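PDB 4V1K: carbohydrate binding module from Ruminococcus flavefaciens, which probably binds plant cell-wall polysaccharides as a non-catalytic module of the family 9 glycoside hydrolase Cel9A, a component of the cellulosome. Local coordinates for residues Asp32-Val44 / Trp92-Gln105. Residues are numbered along the deposited sequence; the frame is centred on the assembly and turned at random. Where two conformers were deposited one is given.
Sequences DFGISSSEKITEV and WKVPSDISSIIQTQ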
loop_
_atom_site.group_PDB
_atom_site.type_symbol
_atom_site.label_atom_id
_atom_site.label_comp_id
_atom_site.label_asym_id
_atom_site.label_seq_id
_atom_site.Cartn_x
_atom_site.Cartn_y
_atom_site.Cartn_z
ATOM N N ASP A 32 -6.629 -4.629 -10.617
ATOM C CA ASP A 32 -7.878 -4.243 -9.965
ATOM C C ASP A 32 -8.150 -2.739 -10.079
ATOM O O ASP A 32 -9.326 -2.309 -9.985
ATOM C CB ASP A 32 -7.907 -4.621 -8.490
ATOM C CG ASP A 32 -7.978 -6.159 -8.237
ATOM O OD1 ASP A 32 -7.948 -6.971 -9.159
ATOM O OD2 ASP A 32 -8.071 -6.534 -7.050
ATOM N N PHE A 33 -7.087 -1.955 -10.293
ATOM C CA PHE A 33 -7.224 -0.496 -10.421
ATOM C C PHE A 33 -7.587 -0.043 -11.837
ATOM O O PHE A 33 -8.183 1.011 -12.004
ATOM C CB PHE A 33 -5.920 0.206 -10.048
ATOM C CG PHE A 33 -5.540 0.087 -8.591
ATOM C CD1 PHE A 33 -4.869 -1.048 -8.119
ATOM C CD2 PHE A 33 -5.827 1.107 -7.694
ATOM C CE1 PHE A 33 -4.523 -1.170 -6.782
ATOM C CE2 PHE A 33 -5.445 1.010 -6.368
ATOM C CZ PHE A 33 -4.809 -0.127 -5.903
ATOM N N GLY A 34 -7.172 -0.793 -12.856
ATOM C CA GLY A 34 -7.401 -0.406 -14.248
ATOM C C GLY A 34 -6.337 0.509 -14.840
ATOM O O GLY A 34 -6.566 1.118 -15.880
ATOM N N ILE A 35 -5.197 0.595 -14.154
ATOM C CA ILE A 35 -4.037 1.396 -14.557
ATOM C C ILE A 35 -3.386 0.912 -15.854
ATOM O O ILE A 35 -3.238 -0.298 -16.066
ATOM C CB ILE A 35 -2.998 1.510 -13.391
ATOM C CG1 ILE A 35 -1.852 2.455 -13.741
ATOM C CG2 ILE A 35 -2.443 0.162 -12.973
ATOM C CD1 ILE A 35 -1.032 2.874 -12.541
ATOM N N SER A 36 -3.005 1.864 -16.711
ATOM C CA SER A 36 -2.259 1.580 -17.934
ATOM C C SER A 36 -0.745 1.561 -17.658
ATOM O O SER A 36 -0.238 2.264 -16.776
ATOM C CB SER A 36 -2.544 2.677 -18.993
ATOM O OG SER A 36 -1.625 2.634 -20.081
ATOM N N SER A 37 -0.014 0.792 -18.440
ATOM C CA SER A 37 1.437 0.734 -18.287
ATOM C C SER A 37 2.118 2.037 -18.764
ATOM O O SER A 37 3.289 2.234 -18.519
ATOM C CB SER A 37 1.991 -0.489 -19.014
ATOM O OG SER A 37 1.764 -0.403 -20.404
ATOM N N SER A 38 1.381 2.936 -19.412
ATOM C CA SER A 38 1.930 4.273 -19.770
ATOM C C SER A 38 2.028 5.224 -18.573
ATOM O O SER A 38 2.723 6.226 -18.629
ATOM C CB SER A 38 1.080 4.938 -20.855
ATOM O OG SER A 38 -0.214 5.264 -20.381
ATOM N N GLU A 39 1.345 4.881 -17.486
ATOM C CA GLU A 39 1.181 5.788 -16.349
ATOM C C GLU A 39 2.269 5.576 -15.266
ATOM O O GLU A 39 2.693 4.464 -15.056
ATOM C CB GLU A 39 -0.268 5.677 -15.831
ATOM C CG GLU A 39 -1.244 6.141 -16.913
ATOM C CD GLU A 39 -2.689 5.924 -16.623
ATOM O OE1 GLU A 39 -3.086 4.812 -16.200
ATOM O OE2 GLU A 39 -3.441 6.871 -16.889
ATOM N N LYS A 40 2.737 6.675 -14.640
ATOM C CA LYS A 40 3.771 6.662 -13.582
ATOM C C LYS A 40 3.143 6.967 -12.218
ATOM O O LYS A 40 2.529 8.024 -12.065
ATOM C CB LYS A 40 4.805 7.749 -13.901
ATOM C CG LYS A 40 6.118 7.709 -13.126
ATOM C CD LYS A 40 7.222 6.949 -13.872
ATOM C CE LYS A 40 8.506 7.768 -14.028
ATOM N NZ LYS A 40 9.379 7.841 -12.818
ATOM N N ILE A 41 3.291 6.065 -11.254
ATOM C CA ILE A 41 2.708 6.218 -9.913
ATOM C C ILE A 41 3.668 7.080 -9.074
ATOM O O ILE A 41 4.850 6.736 -8.912
ATOM C CB ILE A 41 2.463 4.848 -9.253
ATOM C CG1 ILE A 41 1.459 4.015 -10.075
ATOM C CG2 ILE A 41 1.978 5.026 -7.802
ATOM C CD1 ILE A 41 1.471 2.548 -9.716
ATOM N N THR A 42 3.140 8.166 -8.510
ATOM C CA THR A 42 3.906 9.076 -7.666
ATOM C C THR A 42 3.620 8.909 -6.179
ATOM O O THR A 42 4.475 9.227 -5.332
ATOM C CB THR A 42 3.630 10.545 -8.050
ATOM O OG1 THR A 42 2.219 10.786 -8.117
ATOM C CG2 THR A 42 4.252 10.853 -9.394
ATOM N N GLU A 43 2.427 8.441 -5.851
ATOM C CA GLU A 43 2.051 8.281 -4.444
ATOM C C GLU A 43 1.045 7.138 -4.319
ATOM O O GLU A 43 0.186 6.952 -5.214
ATOM C CB GLU A 43 1.479 9.628 -3.947
ATOM C CG GLU A 43 1.260 9.817 -2.477
ATOM C CD GLU A 43 0.871 11.282 -2.168
ATOM O OE1 GLU A 43 1.577 12.237 -2.564
ATOM O OE2 GLU A 43 -0.158 11.498 -1.542
ATOM N N VAL A 44 1.107 6.435 -3.190
ATOM C CA VAL A 44 0.089 5.458 -2.790
ATOM C C VAL A 44 -0.492 5.874 -1.440
ATOM O O VAL A 44 0.260 6.195 -0.530
ATOM C CB VAL A 44 0.678 4.047 -2.671
ATOM C CG1 VAL A 44 -0.401 3.026 -2.346
ATOM C CG2 VAL A 44 1.366 3.645 -3.950
ATOM N N TRP A 92 2.511 6.765 1.066
ATOM C CA TRP A 92 3.862 6.505 0.537
ATOM C C TRP A 92 4.154 7.353 -0.697
ATOM O O TRP A 92 3.493 7.219 -1.707
ATOM C CB TRP A 92 3.994 5.031 0.188
ATOM C CG TRP A 92 5.337 4.617 -0.339
ATOM C CD1 TRP A 92 6.553 5.083 0.068
ATOM C CD2 TRP A 92 5.611 3.651 -1.373
ATOM N NE1 TRP A 92 7.554 4.472 -0.628
ATOM C CE2 TRP A 92 7.018 3.594 -1.520
ATOM C CE3 TRP A 92 4.811 2.827 -2.173
ATOM C CZ2 TRP A 92 7.652 2.749 -2.428
ATOM C CZ3 TRP A 92 5.446 1.968 -3.099
ATOM C CH2 TRP A 92 6.858 1.944 -3.214
ATOM N N LYS A 93 5.143 8.235 -0.585
ATOM C CA LYS A 93 5.641 9.005 -1.725
ATOM C C LYS A 93 6.670 8.124 -2.440
ATOM O O LYS A 93 7.717 7.772 -1.873
ATOM C CB LYS A 93 6.251 10.354 -1.268
ATOM C CG LYS A 93 5.225 11.198 -0.491
ATOM C CD LYS A 93 5.638 12.614 -0.198
ATOM C CE LYS A 93 4.429 13.378 0.334
ATOM N NZ LYS A 93 4.739 14.796 0.650
ATOM N N VAL A 94 6.321 7.699 -3.656
ATOM C CA VAL A 94 7.102 6.700 -4.365
ATOM C C VAL A 94 8.367 7.336 -4.948
ATOM O O VAL A 94 8.274 8.298 -5.707
ATOM C CB VAL A 94 6.273 6.042 -5.478
ATOM C CG1 VAL A 94 7.065 4.945 -6.146
ATOM C CG2 VAL A 94 4.968 5.457 -4.914
ATOM N N PRO A 95 9.560 6.798 -4.619
ATOM C CA PRO A 95 10.764 7.349 -5.232
ATOM C C PRO A 95 10.800 7.166 -6.755
ATOM O O PRO A 95 10.314 6.161 -7.271
ATOM C CB PRO A 95 11.905 6.538 -4.591
ATOM C CG PRO A 95 11.352 5.777 -3.490
ATOM C CD PRO A 95 9.870 5.689 -3.699
ATOM N N SER A 96 11.415 8.128 -7.451
ATOM C CA SER A 96 11.514 8.090 -8.913
ATOM C C SER A 96 12.124 6.792 -9.428
ATOM O O SER A 96 11.651 6.262 -10.433
ATOM C CB SER A 96 12.316 9.291 -9.443
ATOM O OG SER A 96 11.601 10.472 -9.139
ATOM N N ASP A 97 13.142 6.276 -8.734
ATOM C CA ASP A 97 13.823 5.045 -9.169
ATOM C C ASP A 97 12.968 3.788 -9.007
ATOM O O ASP A 97 13.212 2.826 -9.643
ATOM C CB ASP A 97 15.235 4.868 -8.566
ATOM C CG ASP A 97 15.269 4.647 -7.025
ATOM O OD1 ASP A 97 14.215 4.681 -6.340
ATOM O OD2 ASP A 97 16.398 4.458 -6.493
ATOM N N ILE A 98 11.968 3.816 -8.157
ATOM C CA ILE A 98 10.979 2.723 -8.120
ATOM C C ILE A 98 9.833 2.962 -9.117
ATOM O O ILE A 98 9.429 2.038 -9.849
ATOM C CB ILE A 98 10.461 2.539 -6.687
ATOM C CG1 ILE A 98 11.602 2.029 -5.790
ATOM C CG2 ILE A 98 9.286 1.557 -6.659
ATOM C CD1 ILE A 98 11.201 1.792 -4.358
ATOM N N SER A 99 9.297 4.183 -9.152
ATOM C CA SER A 99 8.148 4.454 -10.023
ATOM C C SER A 99 8.461 4.123 -11.495
ATOM O O SER A 99 7.583 3.657 -12.231
ATOM C CB SER A 99 7.632 5.888 -9.854
ATOM O OG SER A 99 8.589 6.832 -10.246
ATOM N N SER A 100 9.719 4.311 -11.915
ATOM C CA SER A 100 10.060 4.057 -13.306
ATOM C C SER A 100 10.043 2.565 -13.698
ATOM O O SER A 100 9.990 2.264 -14.890
ATOM C CB SER A 100 11.398 4.709 -13.652
ATOM O OG SER A 100 12.412 3.942 -13.110
ATOM N N ILE A 101 10.050 1.654 -12.713
ATOM C CA ILE A 101 10.118 0.214 -12.987
ATOM C C ILE A 101 8.984 -0.589 -12.339
ATOM O O ILE A 101 8.996 -1.827 -12.406
ATOM C CB ILE A 101 11.484 -0.399 -12.601
ATOM C CG1 ILE A 101 11.783 -0.153 -11.133
ATOM C CG2 ILE A 101 12.584 0.113 -13.537
ATOM C CD1 ILE A 101 12.962 -0.919 -10.577
ATOM N N ILE A 102 7.970 0.079 -11.795
ATOM C CA ILE A 102 6.796 -0.679 -11.294
ATOM C C ILE A 102 6.192 -1.556 -12.412
ATOM O O ILE A 102 5.968 -1.072 -13.563
ATOM C CB ILE A 102 5.731 0.239 -10.646
ATOM C CG1 ILE A 102 6.263 0.763 -9.302
ATOM C CG2 ILE A 102 4.392 -0.469 -10.448
ATOM C CD1 ILE A 102 5.405 1.805 -8.603
ATOM N N GLN A 103 5.876 -2.805 -12.030
ATOM C CA GLN A 103 5.261 -3.748 -12.950
ATOM C C GLN A 103 3.772 -3.845 -12.632
ATOM O O GLN A 103 3.365 -4.456 -11.649
ATOM C CB GLN A 103 5.925 -5.136 -12.843
ATOM C CG GLN A 103 5.232 -6.209 -13.677
ATOM C CD GLN A 103 5.249 -5.903 -15.160
ATOM O OE1 GLN A 103 4.519 -5.030 -15.619
ATOM N NE2 GLN A 103 6.046 -6.669 -15.935
ATOM N N THR A 104 2.951 -3.197 -13.460
ATOM C CA THR A 104 1.490 -3.282 -13.313
ATOM C C THR A 104 0.847 -4.449 -14.059
ATOM O O THR A 104 -0.344 -4.770 -13.832
ATOM C CB THR A 104 0.794 -1.984 -13.792
ATOM O OG1 THR A 104 1.056 -1.748 -15.179
ATOM C CG2 THR A 104 1.253 -0.800 -12.975
ATOM N N GLN A 105 1.618 -5.098 -14.923
ATOM C CA GLN A 105 1.122 -6.183 -15.776
ATOM C C GLN A 105 1.452 -7.563 -15.201
ATOM O O GLN A 105 2.255 -7.698 -14.258
ATOM C CB GLN A 105 1.782 -6.075 -17.153
ATOM C CG GLN A 105 1.664 -4.693 -17.808
ATOM C CD GLN A 105 2.165 -4.671 -19.234
ATOM O OE1 GLN A 105 1.682 -5.407 -20.075
ATOM N NE2 GLN A 105 3.137 -3.814 -19.513
HETATM O O HOH W 1 -1.189 -2.155 -16.742
HETATM O O HOH W 2 4.250 1.650 -13.746
HETATM O O HOH W 3 4.815 3.667 -11.861
HETATM O O HOH W 4 6.650 10.972 -5.490
#
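Val44 and Trp92 form an antiparallel hydrogen-bonded pair. Trp92 N donates to Val44 O (2.8 Å), and Val44 N returns a bond to Trp92 O (2.9 Å). Next along, Val94 N reaches Thr42 O from well above the carbonyl plane, a skewed bond where strand 87-93 ends. Thr42 and Glu43 both face Lys130 on the other neighbouring strand, a classic beta bulge.

The tight part lies on the face bearing Val44 and Trp92. Val94 holds CG2 over one face of the indole, 3.8 Å above its plane and toward the rim. Val44 CG2 meets Trp92 CE3 at 4.0 Å and also touches Val94 CG2. Ile41 divides its branches: CG2 lies against Val94, while CD1 meets Ile102 CD1 with the two side chains nearly perpendicular. The ring of Phe61, from strand 55-64, meets that of Trp92 with the planes nearly parallel, and Phe61 also touches Val44.

The other face is looser. Glu43 and Lys93 side chains lie there, with Glu43 OE1 and Lys93 NZ 5.2 Å apart and not in contact. Before the strand, Lys40 bends along its chain over Ser99. In the conformers described, Lys40 NZ donates to Ser99 OG (2.9 Å). Both side chains also have a second conformer, so this bond is probably not permanent.

Waters bridge the two segments where the backbones part. One accepts from Ile41 N and donates to Ser99 O. Another joins Ile35 O to Thr104 OG1. Nearby, the methyls Ile35 CG2 and Thr104 CG2 touch at 3.8 Å. The arrangement is an edge-strand pairing in a two-sheet antiparallel beta fold, consistent with a beta-sandwich carbohydrate-binding module: the outermost strand 87-93 leaves its sheet through Pro95 at the N-cap of short helix 96-99.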